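Local coordinates for TipC2 (Streptococcus intermedius B196, PDB 6DHX), which probably acts as an immunity protein, protecting the bacterium against an antibacterial toxin exported by the type VII secretion system, at residues Gly99-Val104 against Ala124-Asp129. Residues are numbered along the deposited sequence; the frame is centred on the assembly and turned at random.
Sequences GPNVRV and ALEKGD
R103 and A124 face each other as a hydrogen-bonded antiparallel pair, the amide of each bonded to the carbonyl of the other: R103 N to A124 O at 2.9 Å and A124 N to R103 O at 2.8 Å. One step on, V102 and L125 form the non-hydrogen-bonded pair, where V102 CA lies 3.4 Å from A124 O in a CA-H...O contact. A third backbone bond, from E126 N to N101 O at 2.8 Å, continues the ladder to the turn. The short strand segments 102-104 and 124-127 run at 155° to each other.

These are the open ends of the beta hairpin formed by strands 102-111 and 116-127. At this end G99-V102 makes a type II turn, with N101 in its left-handed position, which reverses the chain from strand 89-99 into strand 102-111; the result is a three-stranded antiparallel meander within the larger sheet.

Side chains then sort to the two faces. On one, V102 and L125 lie side by side and point the same way, CG2 of V102 touching CD2 of L125 at 3.7 Å, and both also meet Y143 of helix 137-146. On the other, the R103 chain bends at chi3 (-54°) and carries its guanidinium over A124, whose CB packs on one face toward the rim, 3.6 Å from NH2. R103 NH1 reaches E126 OE2 at 2.9 Å in a salt bridge, with the oxygen in the guanidinium plane but approached on its anti side. Two further carboxylates, E95 and D131, form salt bridges with R103 NH2, so this arginine ties acidic groups from three strands together and probably offsets their mutual repulsion.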
# COMPACT_ATOMS: atom_id res chain seq x y z
N GLY A 99 3.15 -18.73 -7.58
CA GLY A 99 3.67 -19.93 -8.16
C GLY A 99 5.14 -19.99 -7.86
O GLY A 99 5.69 -19.11 -7.20
N PRO A 100 5.84 -21.01 -8.37
CA PRO A 100 7.26 -21.14 -8.04
C PRO A 100 8.04 -19.99 -8.67
O PRO A 100 7.97 -19.77 -9.88
CB PRO A 100 7.65 -22.50 -8.65
CG PRO A 100 6.71 -22.69 -9.79
CD PRO A 100 5.41 -21.96 -9.42
N ASN A 101 8.72 -19.22 -7.82
CA ASN A 101 9.53 -18.07 -8.23
C ASN A 101 8.70 -16.93 -8.83
O ASN A 101 9.21 -16.11 -9.58
CB ASN A 101 10.63 -18.49 -9.21
CG ASN A 101 11.50 -19.59 -8.66
OD1 ASN A 101 12.21 -19.40 -7.67
ND2 ASN A 101 11.46 -20.76 -9.29
N VAL A 102 7.42 -16.83 -8.49
CA VAL A 102 6.58 -15.76 -9.05
C VAL A 102 5.71 -15.20 -7.94
O VAL A 102 5.06 -15.97 -7.22
CB VAL A 102 5.71 -16.25 -10.22
CG1 VAL A 102 4.85 -15.09 -10.76
CG2 VAL A 102 6.58 -16.85 -11.37
N ARG A 103 5.69 -13.86 -7.79
CA ARG A 103 4.83 -13.19 -6.82
C ARG A 103 3.97 -12.18 -7.54
O ARG A 103 4.39 -11.57 -8.53
CB ARG A 103 5.64 -12.46 -5.70
CG ARG A 103 6.72 -13.38 -5.02
CD ARG A 103 7.26 -12.69 -3.76
NE ARG A 103 7.77 -11.32 -3.98
CZ ARG A 103 8.99 -11.05 -4.46
NH1 ARG A 103 9.81 -12.05 -4.78
NH2 ARG A 103 9.38 -9.79 -4.62
N VAL A 104 2.76 -12.00 -7.05
CA VAL A 104 1.93 -10.88 -7.46
C VAL A 104 2.12 -9.74 -6.47
O VAL A 104 2.35 -9.95 -5.28
CB VAL A 104 0.45 -11.32 -7.55
CG1 VAL A 104 -0.12 -11.58 -6.13
CG2 VAL A 104 -0.37 -10.31 -8.28
N ALA A 124 6.41 -10.02 -9.79
CA ALA A 124 7.84 -10.17 -9.51
C ALA A 124 8.27 -11.59 -9.85
O ALA A 124 7.63 -12.56 -9.43
CB ALA A 124 8.14 -9.88 -8.02
N LEU A 125 9.35 -11.70 -10.64
CA LEU A 125 9.97 -12.98 -10.96
C LEU A 125 11.23 -13.13 -10.13
O LEU A 125 12.10 -12.25 -10.15
CB LEU A 125 10.34 -13.07 -12.44
CG LEU A 125 9.20 -12.92 -13.43
CD1 LEU A 125 9.73 -13.21 -14.84
CD2 LEU A 125 8.08 -13.86 -13.05
N GLU A 126 11.34 -14.24 -9.41
CA GLU A 126 12.50 -14.46 -8.55
C GLU A 126 13.52 -15.28 -9.32
O GLU A 126 13.25 -16.44 -9.66
CB GLU A 126 12.11 -15.17 -7.27
CG GLU A 126 11.05 -14.47 -6.49
CD GLU A 126 10.48 -15.38 -5.42
OE1 GLU A 126 10.90 -16.55 -5.36
OE2 GLU A 126 9.63 -14.91 -4.63
N LYS A 127 14.67 -14.69 -9.60
CA LYS A 127 15.75 -15.37 -10.30
C LYS A 127 16.93 -15.49 -9.33
O LYS A 127 17.96 -14.82 -9.49
CB LYS A 127 16.12 -14.62 -11.58
N GLY A 128 16.77 -16.33 -8.32
CA GLY A 128 17.76 -16.51 -7.29
C GLY A 128 17.90 -15.32 -6.36
O GLY A 128 17.04 -15.07 -5.51
N ASP A 129 18.99 -14.57 -6.53
CA ASP A 129 19.24 -13.41 -5.68
C ASP A 129 18.27 -12.27 -6.00
O ASP A 129 17.72 -11.64 -5.09
CB ASP A 129 20.69 -12.94 -5.85
CG ASP A 129 21.39 -12.74 -4.52
OD1 ASP A 129 20.74 -12.89 -3.46
OD2 ASP A 129 22.60 -12.42 -4.53